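Local coordinates for DNA-binding protein reb1 (Schizosaccharomyces pombe, PDB 5EYB), which recognises specific DNA sites in the rRNA enhancer and promoter and upstream of many RNA polymerase II genes, and acts in terminating RNA polymerase I transcription, at residues Q27-T32 / H50-S55; H112-D117 / Y123-Q128; Q285-L290 / D351-V356; P335-L340 / E344-A349. All blocks are in the same frame, centred on the assembly; numbering follows the deposited sequence.

Interaction 1: Q27-T32 / H50-S55; sequences QNFCQT and HGPLSS
The carbonyl oxygen of N28, next in sequence to the F29 whose ring meets P52 and L53, is gripped twice by T32. OG1 of T32 bonds to N28 O at 2.6 Å and the backbone N of T32 at 3.0 Å, the two donors arriving from opposite faces of the carbonyl plane. F29 reaches over to the first turn of helix 51-63. With CG anti to the backbone N (chi1 177°), the ring projects from helix 16-32 so that its outer atoms do the touching, and CE1 lies 3.7 Å from CB of P52. CZ settles on the backbone that follows, 3.7 Å from N of L53, while CE2 comes 4.1 Å from CD1 of L53, the side chains crossing at about a right angle. Y33, L35 and V40 also pack on the ring, within a Myb-associated domain. Cutting F29 back to an alanine would probably open a gap and leave P52 and L53 without the ring that covers them from helix 16-32. H50, just ahead, bonds a DNA phosphate through NE2. The phenyl group packs on both side chains and the backbone between them, so its burial, without polar pairing across the segments, joins the helices beside the DNA.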
loop_
_atom_site.group_PDB
_atom_site.type_symbol
_atom_site.label_atom_id
_atom_site.label_comp_id
_atom_site.label_asym_id
_atom_site.label_seq_id
_atom_site.Cartn_x
_atom_site.Cartn_y
_atom_site.Cartn_z
ATOM N N GLN A 27 29.438 12.573 -2.932
ATOM C CA GLN A 27 30.815 12.902 -2.586
ATOM C C GLN A 27 31.480 13.658 -3.731
ATOM O O GLN A 27 32.226 14.611 -3.509
ATOM C CB GLN A 27 31.610 11.637 -2.252
ATOM N N ASN A 28 31.198 13.228 -4.957
ATOM C CA ASN A 28 31.749 13.873 -6.143
ATOM C C ASN A 28 31.140 15.250 -6.359
ATOM O O ASN A 28 31.790 16.157 -6.877
ATOM C CB ASN A 28 31.525 12.999 -7.377
ATOM C CG ASN A 28 32.267 11.679 -7.298
ATOM O OD1 ASN A 28 33.373 11.604 -6.758
ATOM N ND2 ASN A 28 31.661 10.627 -7.836
ATOM N N PHE A 29 29.882 15.391 -5.954
ATOM C CA PHE A 29 29.175 16.659 -6.036
ATOM C C PHE A 29 29.839 17.710 -5.157
ATOM O O PHE A 29 30.038 18.849 -5.579
ATOM C CB PHE A 29 27.715 16.475 -5.627
ATOM C CG PHE A 29 26.920 17.748 -5.620
ATOM C CD1 PHE A 29 26.464 18.304 -6.802
ATOM C CD2 PHE A 29 26.619 18.384 -4.428
ATOM C CE1 PHE A 29 25.728 19.471 -6.796
ATOM C CE2 PHE A 29 25.884 19.551 -4.416
ATOM C CZ PHE A 29 25.438 20.095 -5.601
ATOM N N CYS A 30 30.180 17.315 -3.934
ATOM C CA CYS A 30 30.828 18.213 -2.985
ATOM C C CYS A 30 32.204 18.645 -3.472
ATOM O O CYS A 30 32.563 19.818 -3.380
ATOM C CB CYS A 30 30.945 17.546 -1.612
ATOM S SG CYS A 30 29.385 17.402 -0.704
ATOM N N GLN A 31 32.971 17.691 -3.990
ATOM C CA GLN A 31 34.314 17.974 -4.485
ATOM C C GLN A 31 34.276 18.894 -5.700
ATOM O O GLN A 31 35.159 19.729 -5.884
ATOM C CB GLN A 31 35.043 16.675 -4.836
ATOM C CG GLN A 31 35.468 15.854 -3.628
ATOM C CD GLN A 31 36.494 16.571 -2.773
ATOM O OE1 GLN A 31 36.147 17.255 -1.809
ATOM N NE2 GLN A 31 37.766 16.417 -3.121
ATOM N N THR A 32 33.246 18.738 -6.524
ATOM C CA THR A 32 33.114 19.526 -7.742
ATOM C C THR A 32 32.859 20.997 -7.435
ATOM O O THR A 32 33.438 21.883 -8.064
ATOM C CB THR A 32 31.976 18.992 -8.633
ATOM O OG1 THR A 32 32.230 17.622 -8.966
ATOM C CG2 THR A 32 31.866 19.806 -9.912
ATOM N N HIS A 50 17.849 24.595 -6.115
ATOM C CA HIS A 50 18.391 25.562 -7.062
ATOM C C HIS A 50 19.811 25.204 -7.474
ATOM O O HIS A 50 20.493 24.439 -6.792
ATOM C CB HIS A 50 18.372 26.973 -6.467
ATOM C CG HIS A 50 17.028 27.407 -5.972
ATOM N ND1 HIS A 50 16.554 27.078 -4.720
ATOM C CD2 HIS A 50 16.056 28.142 -6.561
ATOM C CE1 HIS A 50 15.349 27.593 -4.559
ATOM N NE2 HIS A 50 15.022 28.243 -5.661
ATOM N N GLY A 51 20.249 25.768 -8.595
ATOM C CA GLY A 51 21.620 25.629 -9.047
ATOM C C GLY A 51 22.051 24.210 -9.359
ATOM O O GLY A 51 21.292 23.440 -9.948
ATOM N N PRO A 52 23.279 23.853 -8.957
ATOM C CA PRO A 52 23.894 22.553 -9.249
ATOM C C PRO A 52 23.149 21.380 -8.624
ATOM O O PRO A 52 23.095 20.305 -9.219
ATOM C CB PRO A 52 25.293 22.685 -8.640
ATOM C CG PRO A 52 25.148 23.719 -7.583
ATOM C CD PRO A 52 24.152 24.697 -8.123
ATOM N N LEU A 53 22.586 21.587 -7.439
ATOM C CA LEU A 53 21.868 20.530 -6.738
ATOM C C LEU A 53 20.619 20.142 -7.517
ATOM O O LEU A 53 20.219 18.979 -7.532
ATOM C CB LEU A 53 21.504 20.971 -5.321
ATOM C CG LEU A 53 20.910 19.896 -4.409
ATOM C CD1 LEU A 53 21.848 18.704 -4.306
ATOM C CD2 LEU A 53 20.619 20.471 -3.033
ATOM N N SER A 54 20.015 21.129 -8.168
ATOM C CA SER A 54 18.876 20.895 -9.044
ATOM C C SER A 54 19.306 20.086 -10.265
ATOM O O SER A 54 18.599 19.181 -10.703
ATOM C CB SER A 54 18.253 22.225 -9.471
ATOM O OG SER A 54 17.150 22.024 -10.335
ATOM N N SER A 55 20.475 20.418 -10.805
ATOM C CA SER A 55 21.033 19.696 -11.942
ATOM C C SER A 55 21.383 18.260 -11.565
ATOM O O SER A 55 21.235 17.339 -12.372
ATOM C CB SER A 55 22.277 20.410 -12.478
ATOM O OG SER A 55 21.951 21.678 -13.019
#

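Interaction 2: H112-D117 / Y123-Q128; sequences HNFIMD and YQFCNQ
F125 meets F114 through CD1 and CE1. Its CB points at helix 101-116, and CG stands anti to the backbone N (chi1 176°), which carries the ring outward from helix 122-129. CD1 then comes 3.9 Å from CD2 of F114. One atom further out, CE1 makes the closest approach, 3.8 Å to the same CD2, and it also lies 4.1 Å from CE2 of F114. The two side chains cross at about a right angle, with ring planes at 66° and centroids 6.0 Å apart. They meet rim to rim, neither ring lying over the face of the other, so this is not a stack in the usual sense. On another side of helix 122-129, N127 turns its amide back on its own helix: ND2 bonds to O of Y123 at 2.6 Å from above the carbonyl plane, and the same ND2 lies over the centre of one face of the Y123 ring. The phenylalanine pair belongs to a wider aromatic cluster in a Myb-associated domain. F141 of helix 136-147 meets both rings, edge-to-face with F125, and Y165 meets F125 edge-to-face, while T137 and I138 of helix 136-147 pack on F114, so that three helices converge here.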
loop_
_atom_site.group_PDB
_atom_site.type_symbol
_atom_site.label_atom_id
_atom_site.label_comp_id
_atom_site.label_asym_id
_atom_site.label_seq_id
_atom_site.Cartn_x
_atom_site.Cartn_y
_atom_site.Cartn_z
ATOM N N HIS A 112 26.368 -16.231 -4.488
ATOM C CA HIS A 112 27.454 -16.137 -5.456
ATOM C C HIS A 112 28.568 -17.127 -5.130
ATOM O O HIS A 112 29.184 -17.684 -6.031
ATOM C CB HIS A 112 28.008 -14.710 -5.514
ATOM N N ASN A 113 28.820 -17.349 -3.843
ATOM C CA ASN A 113 29.806 -18.341 -3.420
ATOM C C ASN A 113 29.324 -19.756 -3.712
ATOM O O ASN A 113 30.077 -20.595 -4.206
ATOM C CB ASN A 113 30.127 -18.184 -1.930
ATOM C CG ASN A 113 30.993 -16.975 -1.649
ATOM O OD1 ASN A 113 31.115 -16.074 -2.483
ATOM N ND2 ASN A 113 31.604 -16.949 -0.474
ATOM N N PHE A 114 28.050 -20.003 -3.425
ATOM C CA PHE A 114 27.449 -21.316 -3.633
ATOM C C PHE A 114 27.328 -21.642 -5.119
ATOM O O PHE A 114 27.469 -22.796 -5.523
ATOM C CB PHE A 114 26.074 -21.386 -2.960
ATOM C CG PHE A 114 25.385 -22.715 -3.114
ATOM C CD1 PHE A 114 25.648 -23.754 -2.237
ATOM C CD2 PHE A 114 24.466 -22.920 -4.129
ATOM C CE1 PHE A 114 25.013 -24.974 -2.376
ATOM C CE2 PHE A 114 23.831 -24.139 -4.270
ATOM C CZ PHE A 114 24.105 -25.165 -3.392
ATOM N N ILE A 115 27.066 -20.621 -5.927
ATOM C CA ILE A 115 26.925 -20.808 -7.365
ATOM C C ILE A 115 28.270 -21.037 -8.065
ATOM O O ILE A 115 28.335 -21.820 -9.011
ATOM C CB ILE A 115 26.218 -19.608 -8.019
ATOM N N MET A 116 29.326 -20.345 -7.619
ATOM C CA MET A 116 30.682 -20.532 -8.154
ATOM C C MET A 116 31.156 -21.937 -7.807
ATOM O O MET A 116 31.790 -22.619 -8.618
ATOM C CB MET A 116 31.655 -19.465 -7.608
ATOM C CG MET A 116 31.434 -18.045 -8.172
ATOM S SD MET A 116 31.582 -17.930 -9.966
ATOM C CE MET A 116 33.350 -18.202 -10.195
ATOM N N ASP A 117 30.838 -22.364 -6.591
ATOM C CA ASP A 117 31.058 -23.746 -6.199
ATOM C C ASP A 117 30.013 -24.596 -6.917
ATOM O O ASP A 117 28.975 -24.080 -7.325
ATOM C CB ASP A 117 30.971 -23.910 -4.678
ATOM C CG ASP A 117 31.615 -25.206 -4.188
ATOM O OD1 ASP A 117 32.255 -25.193 -3.112
ATOM O OD2 ASP A 117 31.473 -26.241 -4.875
ATOM N N TYR A 123 20.579 -19.151 -13.015
ATOM C CA TYR A 123 19.328 -19.741 -13.472
ATOM C C TYR A 123 19.167 -21.141 -12.891
ATOM O O TYR A 123 18.108 -21.482 -12.362
ATOM C CB TYR A 123 19.267 -19.784 -15.000
ATOM C CG TYR A 123 17.947 -20.294 -15.532
ATOM C CD1 TYR A 123 16.800 -19.512 -15.464
ATOM C CD2 TYR A 123 17.847 -21.558 -16.102
ATOM C CE1 TYR A 123 15.589 -19.975 -15.947
ATOM C CE2 TYR A 123 16.640 -22.029 -16.589
ATOM C CZ TYR A 123 15.515 -21.233 -16.509
ATOM O OH TYR A 123 14.313 -21.697 -16.991
ATOM N N GLN A 124 20.223 -21.946 -12.986
ATOM C CA GLN A 124 20.218 -23.288 -12.413
ATOM C C GLN A 124 19.957 -23.247 -10.912
ATOM O O GLN A 124 19.285 -24.121 -10.364
ATOM C CB GLN A 124 21.541 -24.003 -12.693
ATOM C CG GLN A 124 21.636 -24.609 -14.083
ATOM C CD GLN A 124 22.931 -25.368 -14.300
ATOM O OE1 GLN A 124 24.010 -24.895 -13.941
ATOM N NE2 GLN A 124 22.830 -26.557 -14.885
ATOM N N PHE A 125 20.492 -22.223 -10.255
ATOM C CA PHE A 125 20.282 -22.034 -8.827
ATOM C C PHE A 125 18.801 -21.839 -8.502
ATOM O O PHE A 125 18.276 -22.461 -7.581
ATOM C CB PHE A 125 21.095 -20.841 -8.323
ATOM C CG PHE A 125 20.860 -20.515 -6.876
ATOM C CD1 PHE A 125 21.430 -21.288 -5.877
ATOM C CD2 PHE A 125 20.075 -19.434 -6.515
ATOM C CE1 PHE A 125 21.216 -20.989 -4.542
ATOM C CE2 PHE A 125 19.858 -19.129 -5.181
ATOM C CZ PHE A 125 20.429 -19.908 -4.195
ATOM N N CYS A 126 18.134 -20.982 -9.270
ATOM C CA CYS A 126 16.731 -20.666 -9.025
ATOM C C CYS A 126 15.821 -21.872 -9.243
ATOM O O CYS A 126 14.865 -22.077 -8.492
ATOM C CB CYS A 126 16.281 -19.511 -9.921
ATOM S SG CYS A 126 17.151 -17.957 -9.634
ATOM N N ASN A 127 16.116 -22.663 -10.270
ATOM C CA ASN A 127 15.306 -23.836 -10.579
ATOM C C ASN A 127 15.413 -24.908 -9.505
ATOM O O ASN A 127 14.428 -25.565 -9.174
ATOM C CB ASN A 127 15.702 -24.419 -11.937
ATOM C CG ASN A 127 15.229 -23.565 -13.097
ATOM O OD1 ASN A 127 14.143 -23.778 -13.641
ATOM N ND2 ASN A 127 16.041 -22.585 -13.478
ATOM N N GLN A 128 16.611 -25.083 -8.958
ATOM C CA GLN A 128 16.826 -26.071 -7.908
ATOM C C GLN A 128 16.153 -25.647 -6.604
ATOM O O GLN A 128 15.677 -26.489 -5.844
ATOM C CB GLN A 128 18.320 -26.299 -7.688
ATOM C CG GLN A 128 18.993 -27.054 -8.819
ATOM C CD GLN A 128 18.398 -28.432 -9.029
ATOM O OE1 GLN A 128 18.353 -29.248 -8.110
ATOM N NE2 GLN A 128 17.931 -28.696 -10.244
#

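Interaction 3: Q285-L290 / D351-V356; sequences QENVWL and DDFKVV
Between 285-290 and 351-356 the CA atoms come closest at V288 and F353, 6.6 Å apart, and the two chains run in roughly opposite directions. V288 CG2 lies 3.6 Å from CB of F353, and the two side chains run side by side in opposite senses. The torsion of V288 (chi1 172°) sets CG1 anti to the backbone N and leaves CG2 to make this contact. The ring of F353 passes on to N287, whose CB is 3.6 Å from CE2. The amide of N287 lies nearly parallel to the ring, at 18°, with ND2 4.0 Å from CZ. This is helix-to-helix packing in the all-helical C-terminal part of the chain, where the end of the last helix, 342-356, meets the early turns of helix 284-299. The polar end of N287 is directed into the bundle, since its OD1 bonds to NE2 of Q326 on helix 320-333. L284, L291 and I334 also touch F353. Replacing F353 by alanine would keep the CB beside V288 but is likely to open a gap over N287 and strip L284, L291 and I334 of an apolar neighbour.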
loop_
_atom_site.group_PDB
_atom_site.type_symbol
_atom_site.label_atom_id
_atom_site.label_comp_id
_atom_site.label_asym_id
_atom_site.label_seq_id
_atom_site.Cartn_x
_atom_site.Cartn_y
_atom_site.Cartn_z
ATOM N N GLN A 285 -25.687 20.409 18.704
ATOM C CA GLN A 285 -25.543 21.499 17.744
ATOM C C GLN A 285 -24.773 21.061 16.506
ATOM O O GLN A 285 -25.081 21.487 15.394
ATOM C CB GLN A 285 -24.841 22.699 18.391
ATOM C CG GLN A 285 -25.531 23.247 19.635
ATOM C CD GLN A 285 -25.183 22.472 20.896
ATOM O OE1 GLN A 285 -24.559 21.411 20.835
ATOM N NE2 GLN A 285 -25.583 23.003 22.046
ATOM N N GLU A 286 -23.771 20.210 16.704
ATOM C CA GLU A 286 -22.952 19.723 15.598
ATOM C C GLU A 286 -23.771 18.844 14.655
ATOM O O GLU A 286 -23.629 18.929 13.434
ATOM C CB GLU A 286 -21.742 18.952 16.129
ATOM N N ASN A 287 -24.629 18.004 15.228
ATOM C CA ASN A 287 -25.510 17.150 14.440
ATOM C C ASN A 287 -26.524 17.959 13.641
ATOM O O ASN A 287 -26.825 17.631 12.495
ATOM C CB ASN A 287 -26.238 16.150 15.340
ATOM C CG ASN A 287 -25.350 15.001 15.769
ATOM O OD1 ASN A 287 -24.431 14.609 15.051
ATOM N ND2 ASN A 287 -25.625 14.449 16.945
ATOM N N VAL A 288 -27.047 19.016 14.258
ATOM C CA VAL A 288 -28.001 19.902 13.597
ATOM C C VAL A 288 -27.395 20.538 12.353
ATOM O O VAL A 288 -27.983 20.489 11.272
ATOM C CB VAL A 288 -28.483 21.020 14.538
ATOM C CG1 VAL A 288 -29.315 22.033 13.769
ATOM C CG2 VAL A 288 -29.277 20.440 15.693
ATOM N N TRP A 289 -26.216 21.130 12.516
ATOM C CA TRP A 289 -25.527 21.792 11.415
ATOM C C TRP A 289 -25.310 20.841 10.245
ATOM O O TRP A 289 -25.516 21.209 9.088
ATOM C CB TRP A 289 -24.186 22.361 11.883
ATOM C CG TRP A 289 -23.383 22.970 10.772
ATOM C CD1 TRP A 289 -23.429 24.263 10.338
ATOM C CD2 TRP A 289 -22.418 22.306 9.949
ATOM N NE1 TRP A 289 -22.551 24.445 9.297
ATOM C CE2 TRP A 289 -21.918 23.258 9.039
ATOM C CE3 TRP A 289 -21.928 20.998 9.893
ATOM C CZ2 TRP A 289 -20.951 22.944 8.085
ATOM C CZ3 TRP A 289 -20.970 20.688 8.948
ATOM C CH2 TRP A 289 -20.491 21.655 8.056
ATOM N N LEU A 290 -24.899 19.617 10.556
ATOM C CA LEU A 290 -24.652 18.612 9.530
ATOM C C LEU A 290 -25.936 18.248 8.796
ATOM O O LEU A 290 -25.970 18.228 7.569
ATOM C CB LEU A 290 -24.026 17.361 10.143
ATOM C CG LEU A 290 -23.737 16.214 9.172
ATOM C CD1 LEU A 290 -22.875 16.694 8.015
ATOM C CD2 LEU A 290 -23.070 15.053 9.892
ATOM N N ASP A 351 -35.745 19.174 13.173
ATOM C CA ASP A 351 -36.767 19.756 14.035
ATOM C C ASP A 351 -36.784 19.110 15.418
ATOM O O ASP A 351 -36.940 19.799 16.427
ATOM C CB ASP A 351 -38.147 19.636 13.381
ATOM C CG ASP A 351 -38.295 20.526 12.157
ATOM O OD1 ASP A 351 -37.263 20.913 11.570
ATOM O OD2 ASP A 351 -39.445 20.839 11.782
ATOM N N ASP A 352 -36.620 17.790 15.467
ATOM C CA ASP A 352 -36.593 17.078 16.743
ATOM C C ASP A 352 -35.328 17.410 17.530
ATOM O O ASP A 352 -35.333 17.413 18.761
ATOM C CB ASP A 352 -36.694 15.564 16.529
ATOM C CG ASP A 352 -38.078 15.127 16.084
ATOM O OD1 ASP A 352 -39.050 15.870 16.333
ATOM O OD2 ASP A 352 -38.195 14.036 15.488
ATOM N N PHE A 353 -34.245 17.685 16.813
ATOM C CA PHE A 353 -32.985 18.065 17.441
ATOM C C PHE A 353 -33.063 19.461 18.047
ATOM O O PHE A 353 -32.383 19.762 19.027
ATOM C CB PHE A 353 -31.842 18.005 16.428
ATOM C CG PHE A 353 -31.074 16.720 16.454
ATOM C CD1 PHE A 353 -30.996 15.972 17.614
ATOM C CD2 PHE A 353 -30.426 16.260 15.319
ATOM C CE1 PHE A 353 -30.287 14.788 17.643
ATOM C CE2 PHE A 353 -29.715 15.076 15.342
ATOM C CZ PHE A 353 -29.647 14.339 16.505
ATOM N N LYS A 354 -33.890 20.314 17.454
ATOM C CA LYS A 354 -33.997 21.699 17.894
ATOM C C LYS A 354 -34.868 21.827 19.141
ATOM O O LYS A 354 -34.706 22.758 19.931
ATOM C CB LYS A 354 -34.552 22.572 16.767
ATOM N N VAL A 355 -35.790 20.885 19.316
ATOM C CA VAL A 355 -36.690 20.904 20.462
ATOM C C VAL A 355 -35.946 20.595 21.761
ATOM O O VAL A 355 -36.162 21.250 22.782
ATOM C CB VAL A 355 -37.849 19.896 20.280
ATOM C CG1 VAL A 355 -38.647 19.745 21.567
ATOM C CG2 VAL A 355 -38.754 20.328 19.136
ATOM N N VAL A 356 -35.059 19.605 21.713
ATOM C CA VAL A 356 -34.333 19.167 22.902
ATOM C C VAL A 356 -33.361 20.248 23.392
ATOM O O VAL A 356 -32.986 20.275 24.566
ATOM C CB VAL A 356 -33.568 17.843 22.634
ATOM C CG1 VAL A 356 -32.406 18.070 21.686
ATOM C CG2 VAL A 356 -33.084 17.224 23.935
#

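Interaction 4: P335-L340 / E344-A349; sequences PSYDNL and EATKSA
A345 fits into the turn of 335-340 with its methyl surrounded on several sides. Its CB lies 3.2 Å from O of S336 and 3.4 Å from O of L340, and it rests over one face of the Y337 ring, 4.1 Å from the centroid, as a CH-pi contact. With CG anti to the carbonyl carbon (chi1 -75°), the phenol reaches across helix 342-356, over this methyl, and donates from OH to OG1 of T346 at 2.9 Å. That threonine oxygen in turn bonds to the carbonyl oxygen of L342, one turn earlier. A349 CB touches CE2 of the same ring. Elsewhere in the contact the hydroxyls of S336 and S348 hydrogen bond at 3.1 Å. L340 packs its CB 3.8 Å from CB of A345, while its CD1 spreads over O of E344 (3.7 Å) and CB of S348 (3.8 Å) at the exposed margin, where E344 adds only its CB. The weakly bonded helical turn about 336-339 thus folds back on helix 342-356 through a tight connection. Around Y337, F327 and K331 of helix 320-333 pack on the ring, and helix 284-299 contributes L291 to Y337 and A349 and L298 to T346.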
loop_
_atom_site.group_PDB
_atom_site.type_symbol
_atom_site.label_atom_id
_atom_site.label_comp_id
_atom_site.label_asym_id
_atom_site.label_seq_id
_atom_site.Cartn_x
_atom_site.Cartn_y
_atom_site.Cartn_z
ATOM N N PRO A 335 -34.954 8.091 14.945
ATOM C CA PRO A 335 -36.197 7.385 14.618
ATOM C C PRO A 335 -36.918 7.959 13.399
ATOM O O PRO A 335 -37.720 7.263 12.779
ATOM C CB PRO A 335 -37.049 7.570 15.881
ATOM C CG PRO A 335 -36.070 7.857 16.961
ATOM C CD PRO A 335 -34.983 8.647 16.308
ATOM N N SER A 336 -36.627 9.211 13.065
ATOM C CA SER A 336 -37.287 9.884 11.953
ATOM C C SER A 336 -37.003 9.197 10.621
ATOM O O SER A 336 -37.844 9.206 9.722
ATOM C CB SER A 336 -36.854 11.349 11.888
ATOM O OG SER A 336 -37.104 12.005 13.119
ATOM N N TYR A 337 -35.824 8.591 10.500
ATOM C CA TYR A 337 -35.422 7.953 9.249
ATOM C C TYR A 337 -36.105 6.606 9.021
ATOM O O TYR A 337 -36.053 6.053 7.923
ATOM C CB TYR A 337 -33.903 7.786 9.204
ATOM C CG TYR A 337 -33.175 9.081 8.940
ATOM C CD1 TYR A 337 -32.996 9.547 7.643
ATOM C CD2 TYR A 337 -32.679 9.848 9.985
ATOM C CE1 TYR A 337 -32.338 10.738 7.395
ATOM C CE2 TYR A 337 -32.020 11.040 9.746
ATOM C CZ TYR A 337 -31.852 11.479 8.450
ATOM O OH TYR A 337 -31.197 12.662 8.206
ATOM N N ASP A 338 -36.748 6.078 10.057
ATOM C CA ASP A 338 -37.520 4.852 9.913
ATOM C C ASP A 338 -38.982 5.181 9.647
ATOM O O ASP A 338 -39.749 4.325 9.211
ATOM C CB ASP A 338 -37.391 3.974 11.159
ATOM C CG ASP A 338 -36.034 3.303 11.261
ATOM O OD1 ASP A 338 -35.069 3.809 10.651
ATOM O OD2 ASP A 338 -35.931 2.269 11.955
ATOM N N ASN A 339 -39.356 6.429 9.903
ATOM C CA ASN A 339 -40.729 6.880 9.701
ATOM C C ASN A 339 -40.950 7.512 8.331
ATOM O O ASN A 339 -41.991 7.311 7.704
ATOM C CB ASN A 339 -41.123 7.886 10.784
ATOM C CG ASN A 339 -41.099 7.288 12.173
ATOM O OD1 ASN A 339 -41.317 6.089 12.351
ATOM N ND2 ASN A 339 -40.832 8.125 13.170
ATOM N N LEU A 340 -39.966 8.276 7.872
ATOM C CA LEU A 340 -40.130 9.089 6.676
ATOM C C LEU A 340 -39.044 8.825 5.638
ATOM O O LEU A 340 -37.979 8.307 5.972
ATOM C CB LEU A 340 -40.136 10.570 7.062
ATOM C CG LEU A 340 -41.212 10.985 8.064
ATOM C CD1 LEU A 340 -40.952 12.387 8.590
ATOM C CD2 LEU A 340 -42.594 10.891 7.433
ATOM N N GLU A 344 -37.865 14.131 3.985
ATOM C CA GLU A 344 -38.709 14.519 5.109
ATOM C C GLU A 344 -38.132 14.061 6.448
ATOM O O GLU A 344 -38.276 14.751 7.458
ATOM C CB GLU A 344 -40.125 13.959 4.934
ATOM C CG GLU A 344 -40.907 14.564 3.777
ATOM C CD GLU A 344 -40.517 13.984 2.430
ATOM O OE1 GLU A 344 -39.775 12.980 2.402
ATOM O OE2 GLU A 344 -40.957 14.535 1.399
ATOM N N ALA A 345 -37.483 12.901 6.454
ATOM C CA ALA A 345 -36.895 12.366 7.677
ATOM C C ALA A 345 -35.790 13.277 8.178
ATOM O O ALA A 345 -35.629 13.470 9.383
ATOM C CB ALA A 345 -36.359 10.964 7.449
ATOM N N THR A 346 -35.030 13.835 7.242
ATOM C CA THR A 346 -33.957 14.758 7.581
ATOM C C THR A 346 -34.530 16.040 8.170
ATOM O O THR A 346 -34.047 16.527 9.192
ATOM C CB THR A 346 -33.092 15.082 6.355
ATOM O OG1 THR A 346 -32.477 13.878 5.881
ATOM C CG2 THR A 346 -32.009 16.091 6.710
ATOM N N LYS A 347 -35.571 16.575 7.537
ATOM C CA LYS A 347 -36.249 17.762 8.052
ATOM C C LYS A 347 -36.853 17.483 9.425
ATOM O O LYS A 347 -36.844 18.345 10.301
ATOM C CB LYS A 347 -37.338 18.233 7.083
ATOM N N SER A 348 -37.372 16.273 9.607
ATOM C CA SER A 348 -37.933 15.870 10.891
ATOM C C SER A 348 -36.837 15.707 11.935
ATOM O O SER A 348 -37.023 16.054 13.101
ATOM C CB SER A 348 -38.719 14.567 10.752
ATOM O OG SER A 348 -39.163 14.106 12.017
ATOM N N ALA A 349 -35.698 15.171 11.506
ATOM C CA ALA A 349 -34.565 14.946 12.395
ATOM C C ALA A 349 -34.032 16.263 12.940
ATOM O O ALA A 349 -33.681 16.361 14.116
ATOM C CB ALA A 349 -33.463 14.191 11.673
#

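In the fold
The four contacts come from three separate regions of an elongated, all-helical chain. Interaction 1 and interaction 2 each lie within a different Myb-associated domain, one after the other in sequence, their centres about 41 Å apart. Interaction 3 and interaction 4 belong to the C-terminal helices, about 61 to 72 Å from the first two between centres. These last two share helix 342-356 and touch, D352 OD2 standing 3.3 Å from S336 OG, and interaction 4 is nested inside the loop that interaction 3 closes. The nearest atoms to the DNA are about 3 and 6 Å away for interactions 1 and 2 but about 16 and 23 Å for interactions 3 and 4, so the C-terminal pair is packing set back from the DNA.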